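Local coordinates for acetyl-CoA acetyltransferase (Bacillus anthracis, PDB 3SS6), which probably catalyses the thiolase reaction, the reversible condensation of two acetyl-CoA molecules to acetoacetyl-CoA with release of coenzyme A, at residues Val27-Glu39 / Arg62-Ala76. Numbering follows the deposited sequence.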
ATOM      1  N   VAL A  27      -2.044 -14.325  15.251  1.00 14.61           N
ATOM      2  CA  VAL A  27      -3.041 -14.082  16.284  1.00 12.40           C
ATOM      3  C   VAL A  27      -3.150 -12.578  16.511  1.00 13.43           C
ATOM      4  O   VAL A  27      -2.119 -11.903  16.623  1.00 14.75           O
ATOM      5  CB  VAL A  27      -2.658 -14.796  17.589  1.00 15.07           C
ATOM      6  CG1 VAL A  27      -3.676 -14.537  18.678  1.00 17.24           C
ATOM      7  CG2 VAL A  27      -2.528 -16.310  17.338  1.00 17.80           C
ATOM      8  N   THR A  28      -4.382 -12.061  16.584  1.00 13.30           N
ATOM      9  CA  THR A  28      -4.586 -10.635  16.853  1.00 12.60           C
ATOM     10  C   THR A  28      -4.570 -10.363  18.359  1.00 12.87           C
ATOM     11  O   THR A  28      -4.641 -11.297  19.167  1.00 12.30           O
ATOM     12  CB  THR A  28      -5.931 -10.106  16.297  1.00 13.72           C
ATOM     13  OG1 THR A  28      -7.019 -10.602  17.089  1.00 14.48           O
ATOM     14  CG2 THR A  28      -6.121 -10.501  14.837  1.00 16.91           C
ATOM     15  N   PRO A  29      -4.477  -9.079  18.747  1.00 11.25           N
ATOM     16  CA  PRO A  29      -4.450  -8.817  20.193  1.00 11.44           C
ATOM     17  C   PRO A  29      -5.711  -9.295  20.905  1.00 11.97           C
ATOM     18  O   PRO A  29      -5.611  -9.833  22.010  1.00 11.82           O
ATOM     19  CB  PRO A  29      -4.316  -7.284  20.271  1.00 11.27           C
ATOM     20  CG  PRO A  29      -3.603  -6.900  19.000  1.00 12.73           C
ATOM     21  CD  PRO A  29      -4.200  -7.863  17.956  1.00 12.44           C
ATOM     22  N   VAL A  30      -6.881  -9.088  20.313  1.00 11.45           N
ATOM     23  CA  VAL A  30      -8.111  -9.580  20.939  1.00 10.88           C
ATOM     24  C   VAL A  30      -8.081 -11.099  21.073  1.00 12.99           C
ATOM     25  O   VAL A  30      -8.401 -11.635  22.131  1.00 13.16           O
ATOM     26  CB  VAL A  30      -9.375  -9.117  20.177  1.00 12.21           C
ATOM     27  CG1 VAL A  30     -10.613  -9.916  20.622  1.00 13.26           C
ATOM     28  CG2 VAL A  30      -9.591  -7.614  20.394  1.00 13.67           C
ATOM     29  N   GLU A  31      -7.642 -11.788  20.024  1.00 13.79           N
ATOM     30  CA  GLU A  31      -7.588 -13.248  20.066  1.00 12.60           C
ATOM     31  C   GLU A  31      -6.654 -13.752  21.155  1.00 14.30           C
ATOM     32  O   GLU A  31      -6.913 -14.782  21.782  1.00 14.52           O
ATOM     33  CB  GLU A  31      -7.171 -13.800  18.706  1.00 15.88           C
ATOM     34  CG  GLU A  31      -8.229 -13.552  17.648  1.00 15.54           C
ATOM     35  CD  GLU A  31      -7.762 -13.908  16.256  1.00 21.29           C
ATOM     36  OE1 GLU A  31      -6.541 -14.014  16.042  1.00 15.90           O
ATOM     37  OE2 GLU A  31      -8.623 -14.066  15.366  1.00 25.22           O
ATOM     38  N   LEU A  32      -5.585 -12.999  21.389  1.00 11.28           N
ATOM     39  CA  LEU A  32      -4.548 -13.410  22.332  1.00 11.81           C
ATOM     40  C   LEU A  32      -5.002 -13.126  23.765  1.00 11.33           C
ATOM     41  O   LEU A  32      -4.649 -13.843  24.696  1.00 12.69           O
ATOM     42  CB  LEU A  32      -3.243 -12.677  22.008  1.00 13.50           C
ATOM     43  CG  LEU A  32      -2.005 -12.987  22.859  1.00 14.01           C
ATOM     44  CD1 LEU A  32      -1.815 -14.505  23.001  1.00 17.08           C
ATOM     45  CD2 LEU A  32      -0.769 -12.336  22.210  1.00 11.43           C
ATOM     46  N   ALA A  33      -5.814 -12.083  23.926  1.00 12.33           N
ATOM     47  CA  ALA A  33      -6.331 -11.729  25.256  1.00 12.43           C
ATOM     48  C   ALA A  33      -7.436 -12.663  25.705  1.00 14.21           C
ATOM     49  O   ALA A  33      -7.506 -13.011  26.879  1.00 12.30           O
ATOM     50  CB  ALA A  33      -6.832 -10.285  25.280  1.00 14.78           C
ATOM     51  N   VAL A  34      -8.291 -13.070  24.771  1.00 14.21           N
ATOM     52  CA  VAL A  34      -9.494 -13.831  25.121  1.00 13.37           C
ATOM     53  C   VAL A  34      -9.283 -15.040  26.055  1.00 14.66           C
ATOM     54  O   VAL A  34      -9.898 -15.111  27.106  1.00 13.06           O
ATOM     55  CB  VAL A  34     -10.302 -14.236  23.856  1.00 15.17           C
ATOM     56  CG1 VAL A  34     -11.259 -15.375  24.180  1.00 16.76           C
ATOM     57  CG2 VAL A  34     -11.069 -13.017  23.303  1.00 13.72           C
ATOM     58  N   PRO A  35      -8.411 -15.994  25.682  1.00 15.54           N
ATOM     59  CA  PRO A  35      -8.314 -17.192  26.530  1.00 14.70           C
ATOM     60  C   PRO A  35      -7.726 -16.902  27.909  1.00 14.96           C
ATOM     61  O   PRO A  35      -8.016 -17.628  28.872  1.00 14.56           O
ATOM     62  CB  PRO A  35      -7.387 -18.128  25.735  1.00 18.18           C
ATOM     63  CG  PRO A  35      -6.666 -17.235  24.766  1.00 17.51           C
ATOM     64  CD  PRO A  35      -7.594 -16.090  24.459  1.00 15.06           C
ATOM     65  N   VAL A  36      -6.909 -15.857  27.990  1.00 13.55           N
ATOM     66  CA  VAL A  36      -6.300 -15.459  29.255  1.00 14.24           C
ATOM     67  C   VAL A  36      -7.326 -14.751  30.149  1.00 13.96           C
ATOM     68  O   VAL A  36      -7.372 -14.985  31.368  1.00 14.65           O
ATOM     69  CB  VAL A  36      -5.031 -14.613  29.012  1.00 16.71           C
ATOM     70  CG1 VAL A  36      -4.372 -14.249  30.326  1.00 17.28           C
ATOM     71  CG2 VAL A  36      -4.051 -15.401  28.148  1.00 17.86           C
ATOM     72  N   LEU A  37      -8.157 -13.899  29.549  1.00 13.39           N
ATOM     73  CA  LEU A  37      -9.285 -13.319  30.270  1.00 13.06           C
ATOM     74  C   LEU A  37     -10.176 -14.423  30.829  1.00 14.85           C
ATOM     75  O   LEU A  37     -10.586 -14.384  31.989  1.00 14.76           O
ATOM     76  CB  LEU A  37     -10.130 -12.460  29.335  1.00 13.36           C
ATOM     77  CG  LEU A  37      -9.505 -11.133  28.921  1.00 14.42           C
ATOM     78  CD1 LEU A  37     -10.359 -10.476  27.842  1.00 17.20           C
ATOM     79  CD2 LEU A  37      -9.344 -10.201  30.128  1.00 14.35           C
ATOM     80  N   GLN A  38     -10.491 -15.402  29.986  1.00 13.79           N
ATOM     81  CA  GLN A  38     -11.372 -16.494  30.405  1.00 13.85           C
ATOM     82  C   GLN A  38     -10.821 -17.292  31.583  1.00 13.90           C
ATOM     83  O   GLN A  38     -11.541 -17.559  32.554  1.00 16.03           O
ATOM     84  CB  GLN A  38     -11.681 -17.416  29.223  1.00 15.68           C
ATOM     85  CG  GLN A  38     -12.532 -16.730  28.159  1.00 16.53           C
ATOM     86  CD  GLN A  38     -12.652 -17.544  26.880  1.00 20.01           C
ATOM     87  OE1 GLN A  38     -11.747 -18.298  26.527  1.00 19.82           O
ATOM     88  NE2 GLN A  38     -13.772 -17.392  26.180  1.00 19.61           N
ATOM     89  N   GLU A  39      -9.544 -17.654  31.507  1.00 13.59           N
ATOM     90  CA  GLU A  39      -8.937 -18.451  32.571  1.00 14.73           C
ATOM     91  C   GLU A  39      -8.787 -17.622  33.840  1.00 14.88           C
ATOM     92  O   GLU A  39      -8.983 -18.130  34.940  1.00 15.65           O
ATOM     93  CB  GLU A  39      -7.590 -19.028  32.124  1.00 15.45           C
ATOM     94  CG  GLU A  39      -6.896 -19.889  33.193  1.00 19.75           C
ATOM     95  CD  GLU A  39      -7.663 -21.166  33.553  1.00 21.88           C
ATOM     96  OE1 GLU A  39      -8.524 -21.622  32.767  1.00 22.67           O
ATOM     97  OE2 GLU A  39      -7.381 -21.720  34.639  1.00 23.93           O
ATOM     98  N   ARG A  62      -5.500  -1.292  17.338  1.00 11.67           N
ATOM     99  CA  ARG A  62      -5.940  -1.483  15.966  1.00 14.15           C
ATOM    100  C   ARG A  62      -7.358  -0.976  15.792  1.00 15.51           C
ATOM    101  O   ARG A  62      -8.240  -1.284  16.601  1.00 15.04           O
ATOM    102  CB  ARG A  62      -5.915  -2.964  15.617  1.00 13.98           C
ATOM    103  CG  ARG A  62      -4.521  -3.563  15.577  1.00 15.87           C
ATOM    104  CD  ARG A  62      -4.577  -5.092  15.510  1.00 15.18           C
ATOM    105  NE  ARG A  62      -5.306  -5.583  14.336  1.00 19.63           N
ATOM    106  CZ  ARG A  62      -4.889  -6.576  13.553  1.00 23.24           C
ATOM    107  NH1 ARG A  62      -3.747  -7.211  13.817  1.00 20.98           N
ATOM    108  NH2 ARG A  62      -5.621  -6.952  12.513  1.00 23.70           N
ATOM    109  N   THR A  63      -7.587  -0.226  14.717  1.00 12.17           N
ATOM    110  CA  THR A  63      -8.929   0.286  14.473  1.00 11.93           C
ATOM    111  C   THR A  63      -9.927  -0.797  14.065  1.00 12.89           C
ATOM    112  O   THR A  63     -11.147  -0.568  14.124  1.00 13.89           O
ATOM    113  CB  THR A  63      -8.913   1.440  13.437  1.00 15.57           C
ATOM    114  OG1 THR A  63      -8.029   1.097  12.369  1.00 17.60           O
ATOM    115  CG2 THR A  63      -8.399   2.708  14.095  1.00 16.88           C
ATOM    116  N   ASP A  64      -9.424  -1.968  13.670  1.00 13.66           N
ATOM    117  CA  ASP A  64     -10.302  -3.089  13.336  1.00 13.63           C
ATOM    118  C   ASP A  64     -10.719  -3.900  14.574  1.00 14.99           C
ATOM    119  O   ASP A  64     -11.549  -4.815  14.480  1.00 15.55           O
ATOM    120  CB  ASP A  64      -9.734  -3.969  12.198  1.00 14.83           C
ATOM    121  CG  ASP A  64      -8.509  -4.782  12.602  1.00 20.21           C
ATOM    122  OD1 ASP A  64      -7.995  -4.626  13.727  1.00 19.81           O
ATOM    123  OD2 ASP A  64      -8.038  -5.577  11.755  1.00 22.95           O
ATOM    124  N   GLU A  65     -10.161  -3.517  15.715  1.00 13.61           N
ATOM    125  CA  GLU A  65     -10.478  -4.102  17.005  1.00 13.67           C
ATOM    126  C   GLU A  65     -10.481  -2.902  17.953  1.00 14.18           C
ATOM    127  O   GLU A  65      -9.717  -2.858  18.909  1.00 17.62           O
ATOM    128  CB  GLU A  65      -9.441  -5.144  17.417  1.00 13.34           C
ATOM    129  CG  GLU A  65      -9.470  -6.391  16.549  1.00 12.27           C
ATOM    130  CD  GLU A  65      -8.560  -7.489  17.056  1.00 14.85           C
ATOM    131  OE1 GLU A  65      -7.672  -7.198  17.881  1.00 13.63           O
ATOM    132  OE2 GLU A  65      -8.735  -8.647  16.625  1.00 14.98           O
ATOM    133  N   ALA A  66     -11.361  -1.944  17.689  1.00 12.84           N
ATOM    134  CA  ALA A  66     -11.452  -0.714  18.478  1.00 13.33           C
ATOM    135  C   ALA A  66     -11.807  -0.969  19.928  1.00 13.06           C
ATOM    136  O   ALA A  66     -12.763  -1.607  20.204  1.00 14.16           O
ATOM    137  CB  ALA A  66     -12.425   0.219  17.869  1.00 16.09           C
ATOM    138  N   ASN A  67     -11.022  -0.394  20.811  1.00 13.17           N
ATOM    139  CA  ASN A  67     -11.188  -0.585  22.235  1.00 12.01           C
ATOM    140  C   ASN A  67     -10.906  -2.060  22.491  1.00 14.25           C
ATOM    141  O   ASN A  67     -11.761  -2.845  22.636  1.00 13.65           O
ATOM    142  CB  ASN A  67     -12.549  -0.212  22.766  1.00 13.86           C
ATOM    143  CG  ASN A  67     -12.585  -0.243  24.276  1.00 14.30           C
ATOM    144  OD1 ASN A  67     -11.695  -0.726  24.863  1.00 13.16           O
ATOM    145  ND2 ASN A  67     -13.626   0.291  24.857  1.00 12.95           N
ATOM    146  N   THR A  68      -9.637  -2.401  22.526  1.00 11.79           N
ATOM    147  CA  THR A  68      -9.267  -3.771  22.684  1.00 11.97           C
ATOM    148  C   THR A  68      -9.893  -4.465  23.869  1.00 12.91           C
ATOM    149  O   THR A  68     -10.275  -5.580  23.779  1.00 11.28           O
ATOM    150  CB  THR A  68      -7.732  -3.895  22.897  1.00 10.97           C
ATOM    151  OG1 THR A  68      -7.049  -3.034  22.023  1.00 13.18           O
ATOM    152  CG2 THR A  68      -7.236  -5.335  22.739  1.00 13.45           C
ATOM    153  N   ALA A  69      -9.984  -3.742  24.967  1.00 11.24           N
ATOM    154  CA  ALA A  69     -10.535  -4.301  26.206  1.00 12.01           C
ATOM    155  C   ALA A  69     -12.012  -4.700  26.082  1.00 13.12           C
ATOM    156  O   ALA A  69     -12.398  -5.817  26.433  1.00 12.15           O
ATOM    157  CB  ALA A  69     -10.350  -3.302  27.344  1.00 12.23           C
ATOM    158  N   ARG A  70     -12.837  -3.785  25.581  1.00 12.13           N
ATOM    159  CA  ARG A  70     -14.259  -4.074  25.433  1.00 11.57           C
ATOM    160  C   ARG A  70     -14.449  -5.168  24.401  1.00 11.16           C
ATOM    161  O   ARG A  70     -15.274  -6.071  24.582  1.00 12.18           O
ATOM    162  CB  ARG A  70     -15.028  -2.814  25.019  1.00 12.64           C
ATOM    163  CG  ARG A  70     -16.457  -3.079  24.544  1.00 12.93           C
ATOM    164  CD  ARG A  70     -17.350  -3.688  25.629  1.00 14.32           C
ATOM    165  NE  ARG A  70     -18.751  -3.609  25.199  1.00 14.12           N
ATOM    166  CZ  ARG A  70     -19.796  -3.967  25.941  1.00 16.33           C
ATOM    167  NH1 ARG A  70     -19.615  -4.425  27.174  1.00 17.35           N
ATOM    168  NH2 ARG A  70     -21.029  -3.849  25.450  1.00 17.92           N
ATOM    169  N   THR A  71     -13.689  -5.085  23.311  1.00 11.26           N
ATOM    170  CA  THR A  71     -13.823  -6.069  22.253  1.00 13.10           C
ATOM    171  C   THR A  71     -13.436  -7.458  22.773  1.00 14.52           C
ATOM    172  O   THR A  71     -14.123  -8.432  22.499  1.00 13.83           O
ATOM    173  CB  THR A  71     -13.011  -5.682  21.011  1.00 12.45           C
ATOM    174  OG1 THR A  71     -13.451  -4.401  20.533  1.00 14.60           O
ATOM    175  CG2 THR A  71     -13.206  -6.708  19.903  1.00 12.83           C
ATOM    176  N   ALA A  72     -12.354  -7.546  23.538  1.00 13.33           N
ATOM    177  CA  ALA A  72     -11.927  -8.846  24.061  1.00 12.63           C
ATOM    178  C   ALA A  72     -12.922  -9.379  25.095  1.00 14.16           C
ATOM    179  O   ALA A  72     -13.173 -10.588  25.167  1.00 14.40           O
ATOM    180  CB  ALA A  72     -10.521  -8.751  24.657  1.00 11.13           C
ATOM    181  N   ALA A  73     -13.498  -8.484  25.895  1.00 12.83           N
ATOM    182  CA  ALA A  73     -14.504  -8.913  26.869  1.00 13.61           C
ATOM    183  C   ALA A  73     -15.680  -9.587  26.152  1.00 15.00           C
ATOM    184  O   ALA A  73     -16.145 -10.672  26.548  1.00 14.29           O
ATOM    185  CB  ALA A  73     -14.995  -7.717  27.697  1.00 13.28           C
ATOM    186  N   LEU A  74     -16.164  -8.940  25.096  1.00 14.57           N
ATOM    187  CA  LEU A  74     -17.280  -9.491  24.333  1.00 16.91           C
ATOM    188  C   LEU A  74     -16.873 -10.766  23.602  1.00 17.00           C
ATOM    189  O   LEU A  74     -17.634 -11.730  23.568  1.00 14.76           O
ATOM    190  CB  LEU A  74     -17.802  -8.472  23.321  1.00 15.14           C
ATOM    191  CG  LEU A  74     -18.513  -7.241  23.876  1.00 15.72           C
ATOM    192  CD1 LEU A  74     -18.731  -6.235  22.748  1.00 14.92           C
ATOM    193  CD2 LEU A  74     -19.832  -7.616  24.542  1.00 17.66           C
ATOM    194  N   ALA A  75     -15.682 -10.768  23.012  1.00 14.21           N
ATOM    195  CA  ALA A  75     -15.222 -11.951  22.284  1.00 15.20           C
ATOM    196  C   ALA A  75     -15.011 -13.152  23.215  1.00 16.17           C
ATOM    197  O   ALA A  75     -15.122 -14.313  22.790  1.00 16.93           O
ATOM    198  CB  ALA A  75     -13.958 -11.649  21.494  1.00 13.68           C
ATOM    199  N   ALA A  76     -14.720 -12.871  24.483  1.00 13.65           N
ATOM    200  CA  ALA A  76     -14.551 -13.907  25.499  1.00 15.40           C
ATOM    201  C   ALA A  76     -15.882 -14.472  25.979  1.00 15.61           C
ATOM    202  O   ALA A  76     -15.913 -15.414  26.774  1.00 18.14           O
ATOM    203  CB  ALA A  76     -13.760 -13.362  26.683  1.00 15.88           C
TER
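Val30 is a knob of helix 29-43 that fits among Thr68, Thr71, Ala72 and Ala75 of helix 68-75. Val30 CG1, anti to the backbone N (chi1 166°), lies 3.8 Å from Ala72 CA, while Val30 CG2 reaches Thr71 CG2 and the carboxylate of Glu65. The extended Glu65 side chain runs to the first turn of the other helix and spends one oxygen on each of two donors: its OE2, through the syn lone pair, accepts a hydrogen bond from Thr28 OG1 (2.6 Å), and its OE1 accepts from Val30 N at 3.2 Å, on the syn side but tilted out of the carboxylate plane. The same Thr28 hydroxyl accepts from Glu31 N, and Glu31 OE1 from Thr28 N, a capping box. Farther along, Ala76 meets Val34 CG1 through its CA (3.8 Å) and Gln38 CG through its CB (3.9 Å), and Gln38 NE2 donates to Ala76 O (3.0 Å) from above the carbonyl plane. The segment axes approach to 8.7 Å with a crossing angle of -59°, consistent with the alanines at the interface. Leu37 and Ala73 continue the packing onto Val54 of strand 53-57, so the pair forms part of a helical layer against the central sheet of the thiolase N-terminal domain, an alpha-beta-alpha sandwich.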